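Local coordinates for protein ubiquitin-conjugating enzyme E2, putative (Plasmodium falciparum, PDB 2Q0V) that probably takes part in ubiquitin transfer as a ubiquitin-conjugating enzyme (E2) family protein related to the E2 variants, at residues 59-64 and 127-132; 89-94 and 114-119; 100-103 and 107-110. All coordinates share one frame; numbering follows the deposited sequence.

How the interactions relate
From the N terminus the chain passes first through 59-64, on the second strand of the four-stranded antiparallel sheet, then through 89-94, on its edge strand. It next enters a long loop, where 107-110 turns back on 100-103 and closes interaction 3, the smallest loop. The short helix 114-117 follows, and residues 114-119 return to 89-94 in interaction 2. Helix 125-135 brings 127-132 back to 59-64, so interaction 1 closes the widest loop. The three are fully nested and none cross. Ile128 packs on Pro89, Val91 and Ile115, linking interactions 1 and 2, while Val108 meets Val91 and Leu116, linking 2 and 3.

Interaction 1. Residues 59-64 and 127-132; sequences CTIFGQ and TILISL
Ile61 on strand 56-62 drives its CD1 methyl against Leu132 of helix 125-135, and Leu129, one turn earlier, spreads its two methyls against Cys59. The Ile61 contact is the closer: Ile61 CD1 lies 3.5 Å from Leu132 CB and 3.9 Å from Leu132 CD1, the two side chains crossing at about a right angle. With CG1 anti to the carbonyl carbon (chi1 -73°) and the chain extended beyond it, Ile61 reaches across to the helix and brings CD1 within 4.0 Å of the backbone O of Leu129. At Cys59 the fork of Leu129 does the touching, and Cys59 CB sits 3.9 Å from both Leu129 CD1 and Leu129 CD2. Cys59 SG also touches Leu129 CD1. All four residues are buried, and Leu76 of the neighbouring strand meets both Ile61 and Leu132.

The other side of each segment is looser. Thr60 turns its CB away from the helix and remains partly exposed, as does Phe62. On the helix, partly exposed Ser131 donates OG to Thr127 O over 2.9 Å; the hydroxyl and the Ser131 backbone N reach that carbonyl oxygen from opposite faces of its plane. Phe62 O accepts a hydrogen bond from Arg133 NH2, a polar link beside the apolar contact. The axes of strand 59-62 and helix 127-132 come within 9.0 Å of each other, 28° from parallel. Such apolar packing of a helix over one face of the antiparallel sheet belongs to the core of the ubiquitin-conjugating fold.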
loop_
_atom_site.group_PDB
_atom_site.type_symbol
_atom_site.label_atom_id
_atom_site.label_comp_id
_atom_site.label_asym_id
_atom_site.label_seq_id
_atom_site.Cartn_x
_atom_site.Cartn_y
_atom_site.Cartn_z
ATOM N N CYS A 59 7.137 0.416 -0.617
ATOM C CA CYS A 59 6.385 0.442 0.636
ATOM C C CYS A 59 6.766 -0.686 1.595
ATOM O O CYS A 59 7.194 -1.761 1.174
ATOM C CB CYS A 59 4.893 0.382 0.338
ATOM S SG CYS A 59 4.335 1.635 -0.844
ATOM N N THR A 60 6.596 -0.430 2.884
ATOM C CA THR A 60 6.813 -1.422 3.928
ATOM C C THR A 60 5.609 -1.480 4.878
ATOM O O THR A 60 5.086 -0.431 5.310
ATOM C CB THR A 60 8.082 -1.101 4.734
ATOM O OG1 THR A 60 9.213 -1.060 3.855
ATOM C CG2 THR A 60 8.346 -2.151 5.766
ATOM N N ILE A 61 5.191 -2.711 5.185
ATOM C CA ILE A 61 4.206 -3.019 6.209
ATOM C C ILE A 61 4.870 -3.884 7.316
ATOM O O ILE A 61 5.393 -4.978 7.042
ATOM C CB ILE A 61 3.008 -3.817 5.610
ATOM C CG1 ILE A 61 2.115 -2.923 4.755
ATOM C CG2 ILE A 61 2.140 -4.432 6.693
ATOM C CD1 ILE A 61 1.060 -3.739 3.982
ATOM N N PHE A 62 4.833 -3.394 8.553
ATOM C CA PHE A 62 5.073 -4.245 9.719
ATOM C C PHE A 62 3.886 -5.181 10.005
ATOM O O PHE A 62 2.726 -4.756 10.030
ATOM C CB PHE A 62 5.387 -3.385 10.928
ATOM C CG PHE A 62 5.691 -4.163 12.184
ATOM C CD1 PHE A 62 5.048 -3.845 13.384
ATOM C CD2 PHE A 62 6.634 -5.202 12.186
ATOM C CE1 PHE A 62 5.335 -4.572 14.585
ATOM C CE2 PHE A 62 6.923 -5.917 13.358
ATOM C CZ PHE A 62 6.273 -5.602 14.563
ATOM N N GLY A 63 4.185 -6.463 10.179
ATOM C CA GLY A 63 3.191 -7.450 10.583
ATOM C C GLY A 63 2.468 -7.083 11.861
ATOM O O GLY A 63 2.969 -6.353 12.709
ATOM N N GLN A 64 1.264 -7.591 12.000
ATOM C CA GLN A 64 0.410 -7.214 13.112
ATOM C C GLN A 64 0.741 -8.069 14.388
ATOM O O GLN A 64 0.764 -9.315 14.323
ATOM C CB GLN A 64 -1.047 -7.343 12.613
ATOM C CG GLN A 64 -2.123 -6.534 13.293
ATOM C CD GLN A 64 -1.928 -5.036 13.377
ATOM O OE1 GLN A 64 -2.333 -4.283 12.487
ATOM N NE2 GLN A 64 -1.439 -4.582 14.513
ATOM N N THR A 127 -3.738 4.897 3.074
ATOM C CA THR A 127 -4.996 4.129 3.289
ATOM C C THR A 127 -4.869 2.650 2.925
ATOM O O THR A 127 -5.416 1.779 3.615
ATOM C CB THR A 127 -6.204 4.703 2.472
ATOM O OG1 THR A 127 -6.200 6.127 2.547
ATOM C CG2 THR A 127 -7.511 4.223 3.030
ATOM N N ILE A 128 -4.184 2.387 1.816
ATOM C CA ILE A 128 -3.991 1.030 1.322
ATOM C C ILE A 128 -3.096 0.262 2.304
ATOM O O ILE A 128 -3.442 -0.805 2.755
ATOM C CB ILE A 128 -3.357 1.042 -0.091
ATOM C CG1 ILE A 128 -4.300 1.719 -1.116
ATOM C CG2 ILE A 128 -2.902 -0.396 -0.491
ATOM C CD1 ILE A 128 -3.607 2.042 -2.482
ATOM N N LEU A 129 -1.978 0.863 2.669
ATOM C CA LEU A 129 -1.042 0.257 3.601
ATOM C C LEU A 129 -1.709 -0.049 4.930
ATOM O O LEU A 129 -1.673 -1.190 5.356
ATOM C CB LEU A 129 0.232 1.104 3.718
ATOM C CG LEU A 129 0.959 1.220 2.365
ATOM C CD1 LEU A 129 2.168 2.149 2.409
ATOM C CD2 LEU A 129 1.277 -0.166 1.698
ATOM N N ILE A 130 -2.378 0.943 5.524
ATOM C CA ILE A 130 -3.254 0.771 6.689
ATOM C C ILE A 130 -4.303 -0.323 6.553
ATOM O O ILE A 130 -4.483 -1.145 7.431
ATOM C CB ILE A 130 -3.970 2.085 7.030
ATOM C CG1 ILE A 130 -2.957 3.138 7.455
ATOM C CG2 ILE A 130 -5.038 1.876 8.171
ATOM C CD1 ILE A 130 -3.648 4.561 7.746
ATOM N N SER A 131 -4.991 -0.342 5.430
ATOM C CA SER A 131 -5.977 -1.391 5.151
ATOM C C SER A 131 -5.417 -2.783 5.111
ATOM O O SER A 131 -6.082 -3.720 5.542
ATOM C CB SER A 131 -6.700 -1.099 3.849
ATOM O OG SER A 131 -7.632 -0.091 4.106
ATOM N N LEU A 132 -4.217 -2.917 4.555
ATOM C CA LEU A 132 -3.527 -4.200 4.495
ATOM C C LEU A 132 -3.073 -4.669 5.873
ATOM O O LEU A 132 -3.213 -5.845 6.209
ATOM C CB LEU A 132 -2.366 -4.141 3.497
ATOM C CG LEU A 132 -2.792 -4.102 2.008
ATOM C CD1 LEU A 132 -1.555 -3.822 1.103
ATOM C CD2 LEU A 132 -3.490 -5.382 1.606
#

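Interaction 2. Residues 89-94 and 114-119; sequences PTVKFD and HILKNW. With PO4 (phosphate ion), chain B.
Trp119 offers one face of its indole to Pro89, whose CD stands over the six-membered ring in a CH-pi contact. Pro89 CD is 3.9 Å from the ring centroid and 23° off the ring normal, shifted toward the rim, and Trp119 CH2 is the ring atom nearest to Pro89 CD, at 3.6 Å. The two side chains cross at about a right angle. The second flat group, the imidazole of His114, has Asn118 CB over one face and Ile115 CG2 in plane at its edge. In the ubiquitin-conjugating fold this contact joins the edge strand 90-93 of the antiparallel sheet to the short helix 114-117 and the turn after it.

Trp119 CG is anti to the backbone N (chi1 178°), which carries the indole back toward the strand; Trp119 NE1 donates a hydrogen bond to Pro85 O, and this second anchor helps fix the ring's orientation over Pro89. Deeper in, Leu116 works with both branches. Its CD1 meets Val91 CG2 at 4.3 Å, a light touch, while CD2 lies 4.1 Å from the backbone O of Pro89. Ile128 of helix 125-135 also packs on Pro89 and Val91, so these strand residues are shared between two helices.

The outer side of helix 114-117 is polar and exposed. A phosphate ion, probably from the crystallisation liquor, lies there, with its O2 close to the plane of the His114 ring, at the edge. The extended chain of Lys117 runs out to it, and Lys117 NZ donates to phosphate O3 over 2.7 Å.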
loop_
_atom_site.group_PDB
_atom_site.type_symbol
_atom_site.label_atom_id
_atom_site.label_comp_id
_atom_site.label_asym_id
_atom_site.label_seq_id
_atom_site.Cartn_x
_atom_site.Cartn_y
_atom_site.Cartn_z
ATOM N N PRO A 89 -4.557 2.533 -7.334
ATOM C CA PRO A 89 -3.269 2.049 -7.813
ATOM C C PRO A 89 -3.303 0.526 -7.879
ATOM O O PRO A 89 -4.256 -0.088 -7.381
ATOM C CB PRO A 89 -2.292 2.501 -6.723
ATOM C CG PRO A 89 -3.063 3.313 -5.755
ATOM C CD PRO A 89 -4.498 2.996 -5.939
ATOM N N THR A 90 -2.293 -0.077 -8.505
ATOM C CA THR A 90 -2.101 -1.524 -8.420
ATOM C C THR A 90 -1.166 -1.777 -7.255
ATOM O O THR A 90 -0.204 -1.016 -7.028
ATOM C CB THR A 90 -1.494 -2.185 -9.726
ATOM O OG1 THR A 90 -0.153 -1.726 -9.947
ATOM C CG2 THR A 90 -2.333 -1.892 -10.943
ATOM N N VAL A 91 -1.455 -2.850 -6.524
ATOM C CA VAL A 91 -0.725 -3.189 -5.323
ATOM C C VAL A 91 -0.207 -4.613 -5.451
ATOM O O VAL A 91 -0.969 -5.536 -5.749
ATOM C CB VAL A 91 -1.623 -3.046 -4.033
ATOM C CG1 VAL A 91 -0.801 -3.254 -2.753
ATOM C CG2 VAL A 91 -2.351 -1.706 -4.006
ATOM N N LYS A 92 1.094 -4.787 -5.231
ATOM C CA LYS A 92 1.663 -6.123 -5.112
ATOM C C LYS A 92 2.751 -6.275 -4.050
ATOM O O LYS A 92 3.588 -5.379 -3.819
ATOM C CB LYS A 92 2.112 -6.704 -6.467
ATOM C CG LYS A 92 3.101 -5.907 -7.258
ATOM C CD LYS A 92 3.001 -6.286 -8.751
ATOM C CE LYS A 92 1.690 -5.748 -9.409
ATOM N NZ LYS A 92 1.488 -6.079 -10.892
ATOM N N PHE A 93 2.694 -7.421 -3.389
ATOM C CA PHE A 93 3.696 -7.795 -2.432
ATOM C C PHE A 93 4.895 -8.345 -3.201
ATOM O O PHE A 93 4.749 -9.147 -4.139
ATOM C CB PHE A 93 3.154 -8.867 -1.490
ATOM C CG PHE A 93 2.347 -8.334 -0.355
ATOM C CD1 PHE A 93 0.996 -8.086 -0.507
ATOM C CD2 PHE A 93 2.950 -8.081 0.885
ATOM C CE1 PHE A 93 0.250 -7.594 0.543
ATOM C CE2 PHE A 93 2.206 -7.594 1.952
ATOM C CZ PHE A 93 0.856 -7.353 1.786
ATOM N N ASP A 94 6.068 -7.871 -2.804
ATOM C CA ASP A 94 7.328 -8.445 -3.197
ATOM C C ASP A 94 7.656 -9.570 -2.182
ATOM O O ASP A 94 8.093 -10.641 -2.575
ATOM C CB ASP A 94 8.407 -7.350 -3.221
ATOM C CG ASP A 94 8.030 -6.157 -4.139
ATOM O OD1 ASP A 94 7.600 -6.360 -5.306
ATOM O OD2 ASP A 94 8.176 -4.989 -3.701
ATOM N N HIS A 114 -11.977 -3.721 0.527
ATOM C CA HIS A 114 -12.984 -2.654 0.399
ATOM C C HIS A 114 -12.454 -1.430 -0.287
ATOM O O HIS A 114 -13.021 -0.996 -1.268
ATOM C CB HIS A 114 -13.602 -2.213 1.746
ATOM C CG HIS A 114 -14.448 -0.958 1.632
ATOM N ND1 HIS A 114 -15.811 -0.987 1.392
ATOM C CD2 HIS A 114 -14.105 0.359 1.659
ATOM C CE1 HIS A 114 -16.269 0.252 1.306
ATOM N NE2 HIS A 114 -15.256 1.087 1.461
ATOM N N ILE A 115 -11.368 -0.858 0.219
ATOM C CA ILE A 115 -10.930 0.428 -0.303
ATOM C C ILE A 115 -10.517 0.374 -1.764
ATOM O O ILE A 115 -10.529 1.404 -2.417
ATOM C CB ILE A 115 -9.842 1.144 0.572
ATOM C CG1 ILE A 115 -8.601 0.277 0.742
ATOM C CG2 ILE A 115 -10.395 1.616 1.926
ATOM C CD1 ILE A 115 -7.486 0.808 -0.072
ATOM N N LEU A 116 -10.134 -0.800 -2.276
ATOM C CA LEU A 116 -9.759 -0.917 -3.702
ATOM C C LEU A 116 -10.977 -1.182 -4.545
ATOM O O LEU A 116 -11.139 -0.567 -5.593
ATOM C CB LEU A 116 -8.701 -1.996 -3.955
ATOM C CG LEU A 116 -7.284 -1.735 -3.411
ATOM C CD1 LEU A 116 -6.439 -2.974 -3.623
ATOM C CD2 LEU A 116 -6.614 -0.494 -4.026
ATOM N N LYS A 117 -11.815 -2.107 -4.077
ATOM C CA LYS A 117 -13.090 -2.445 -4.694
ATOM C C LYS A 117 -13.963 -1.206 -4.863
ATOM O O LYS A 117 -14.384 -0.862 -5.977
ATOM C CB LYS A 117 -13.831 -3.431 -3.804
ATOM C CG LYS A 117 -14.985 -4.098 -4.481
ATOM C CD LYS A 117 -15.866 -4.788 -3.486
ATOM C CE LYS A 117 -17.229 -4.994 -4.151
ATOM N NZ LYS A 117 -18.273 -5.738 -3.353
ATOM N N ASN A 118 -14.228 -0.535 -3.747
ATOM C CA ASN A 118 -15.032 0.675 -3.751
ATOM C C ASN A 118 -14.126 1.848 -3.593
ATOM O O ASN A 118 -14.318 2.625 -2.673
ATOM C CB ASN A 118 -16.011 0.672 -2.591
ATOM C CG ASN A 118 -16.774 -0.597 -2.498
ATOM O OD1 ASN A 118 -16.647 -1.340 -1.522
ATOM N ND2 ASN A 118 -17.559 -0.891 -3.539
ATOM N N TRP A 119 -13.136 1.969 -4.472
ATOM C CA TRP A 119 -12.162 3.043 -4.360
ATOM C C TRP A 119 -12.892 4.368 -4.364
ATOM O O TRP A 119 -14.025 4.444 -4.865
ATOM C CB TRP A 119 -11.082 2.951 -5.454
ATOM C CG TRP A 119 -10.042 4.039 -5.479
ATOM C CD1 TRP A 119 -10.036 5.142 -6.289
ATOM C CD2 TRP A 119 -8.829 4.119 -4.697
ATOM N NE1 TRP A 119 -8.906 5.909 -6.055
ATOM C CE2 TRP A 119 -8.156 5.307 -5.086
ATOM C CE3 TRP A 119 -8.254 3.313 -3.702
ATOM C CZ2 TRP A 119 -6.949 5.708 -4.508
ATOM C CZ3 TRP A 119 -7.046 3.709 -3.148
ATOM C CH2 TRP A 119 -6.413 4.897 -3.542
HETATM P P PO4 B . -19.469 -3.995 -0.721
HETATM O O1 PO4 B . -19.727 -5.454 -0.418
HETATM O O2 PO4 B . -18.066 -3.630 -0.274
HETATM O O3 PO4 B . -19.608 -3.727 -2.202
HETATM O O4 PO4 B . -20.499 -3.164 0.004
#

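Interaction 3. Residues 100-103 and 107-110; sequences SCVD and RVIK
Asp103 folds its carboxylate back over the start of the opposing strand-like segment, with CG lodged between its own backbone N and carbonyl carbon (chi1 74°). Asp103 OD1 accepts from Arg107 N at 2.9 Å, met from well above the carboxylate plane, and also from Cys105 N, which makes an Asx turn. Asp103 OD2 lies 3.3 Å from Arg107 CG, yet the guanidinium is turned outward. Its plane stands 61° from the carboxylate, and Arg107 NE is 4.9 Å from Asp103 OD2, so these opposite charges lie near each other without touching.

Between the two backbones a single antiparallel bridge pairs Val102 with Val108 as a non-hydrogen-bonded pair. It is flanked by two bonds: Asp103 N to Arg107 O at 2.8 Å, nearly straight, and Ile109 N to Cys101 O at 2.7 Å. Ile109 lays CD1 across the Val102-Asp103 peptide, 3.7 Å from Asp103 N, while Val102 CG2 and Val108 CG2 barely touch. Val108 N probably hydrogen-bonds to Val91 O, tying the loop that holds both segments, between strand 90-93 and helix 114-117, to the sheet's edge. Asp103 serves mainly as an acceptor for backbone N-H groups of the turn, and those donors would probably favour its ionised form.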
loop_
_atom_site.group_PDB
_atom_site.type_symbol
_atom_site.label_atom_id
_atom_site.label_comp_id
_atom_site.label_asym_id
_atom_site.label_seq_id
_atom_site.Cartn_x
_atom_site.Cartn_y
_atom_site.Cartn_z
ATOM N N SER A 100 -6.254 -13.598 2.334
ATOM C CA SER A 100 -7.406 -13.774 1.434
ATOM C C SER A 100 -7.538 -12.730 0.298
ATOM O O SER A 100 -8.192 -13.003 -0.705
ATOM C CB SER A 100 -8.706 -13.922 2.227
ATOM O OG SER A 100 -9.096 -12.670 2.791
ATOM N N CYS A 101 -6.923 -11.560 0.433
ATOM C CA CYS A 101 -6.959 -10.532 -0.636
ATOM C C CYS A 101 -5.646 -10.434 -1.434
ATOM O O CYS A 101 -5.444 -9.480 -2.177
ATOM C CB CYS A 101 -7.287 -9.162 -0.042
ATOM S SG CYS A 101 -6.014 -8.604 1.101
ATOM N N VAL A 102 -4.754 -11.410 -1.259
ATOM C CA VAL A 102 -3.524 -11.501 -2.057
ATOM C C VAL A 102 -3.568 -12.745 -2.968
ATOM O O VAL A 102 -3.833 -13.847 -2.506
ATOM C CB VAL A 102 -2.250 -11.495 -1.135
ATOM C CG1 VAL A 102 -0.987 -11.734 -1.916
ATOM C CG2 VAL A 102 -2.160 -10.196 -0.365
ATOM N N ASP A 103 -3.302 -12.576 -4.260
ATOM C CA ASP A 103 -3.290 -13.732 -5.176
ATOM C C ASP A 103 -1.992 -14.573 -5.099
ATOM O O ASP A 103 -1.088 -14.289 -4.282
ATOM C CB ASP A 103 -3.674 -13.337 -6.620
ATOM C CG ASP A 103 -2.577 -12.584 -7.367
ATOM O OD1 ASP A 103 -1.392 -12.658 -6.984
ATOM O OD2 ASP A 103 -2.908 -11.916 -8.371
ATOM N N ARG A 107 -0.220 -10.287 -5.822
ATOM C CA ARG A 107 -0.905 -9.056 -6.115
ATOM C C ARG A 107 -2.260 -8.962 -5.450
ATOM O O ARG A 107 -2.916 -9.983 -5.208
ATOM C CB ARG A 107 -0.733 -8.525 -7.560
ATOM C CG ARG A 107 -1.697 -8.831 -8.657
ATOM C CD ARG A 107 -1.444 -7.759 -9.777
ATOM N NE ARG A 107 -1.416 -8.251 -11.178
ATOM C CZ ARG A 107 -0.377 -8.847 -11.799
ATOM N NH1 ARG A 107 -0.499 -9.225 -13.073
ATOM N NH2 ARG A 107 0.778 -9.097 -11.168
ATOM N N VAL A 108 -2.602 -7.747 -5.028
ATOM C CA VAL A 108 -3.819 -7.555 -4.270
ATOM C C VAL A 108 -5.034 -7.731 -5.178
ATOM O O VAL A 108 -5.091 -7.190 -6.289
ATOM C CB VAL A 108 -3.807 -6.215 -3.452
ATOM C CG1 VAL A 108 -5.143 -5.975 -2.738
ATOM C CG2 VAL A 108 -2.642 -6.245 -2.429
ATOM N N ILE A 109 -5.952 -8.574 -4.720
ATOM C CA ILE A 109 -7.192 -8.835 -5.413
ATOM C C ILE A 109 -8.152 -7.712 -5.027
ATOM O O ILE A 109 -8.672 -7.676 -3.918
ATOM C CB ILE A 109 -7.762 -10.232 -5.052
ATOM C CG1 ILE A 109 -6.689 -11.311 -5.206
ATOM C CG2 ILE A 109 -8.952 -10.552 -5.916
ATOM C CD1 ILE A 109 -7.002 -12.613 -4.440
ATOM N N LYS A 110 -8.338 -6.788 -5.964
ATOM C CA LYS A 110 -9.119 -5.575 -5.793
ATOM C C LYS A 110 -10.488 -5.828 -5.143
ATOM O O LYS A 110 -10.877 -5.113 -4.230
ATOM C CB LYS A 110 -9.236 -4.873 -7.154
ATOM C CG LYS A 110 -10.343 -3.829 -7.286
ATOM C CD LYS A 110 -10.653 -3.472 -8.752
ATOM C CE LYS A 110 -9.519 -2.612 -9.357
ATOM N NZ LYS A 110 -9.873 -2.008 -10.700
#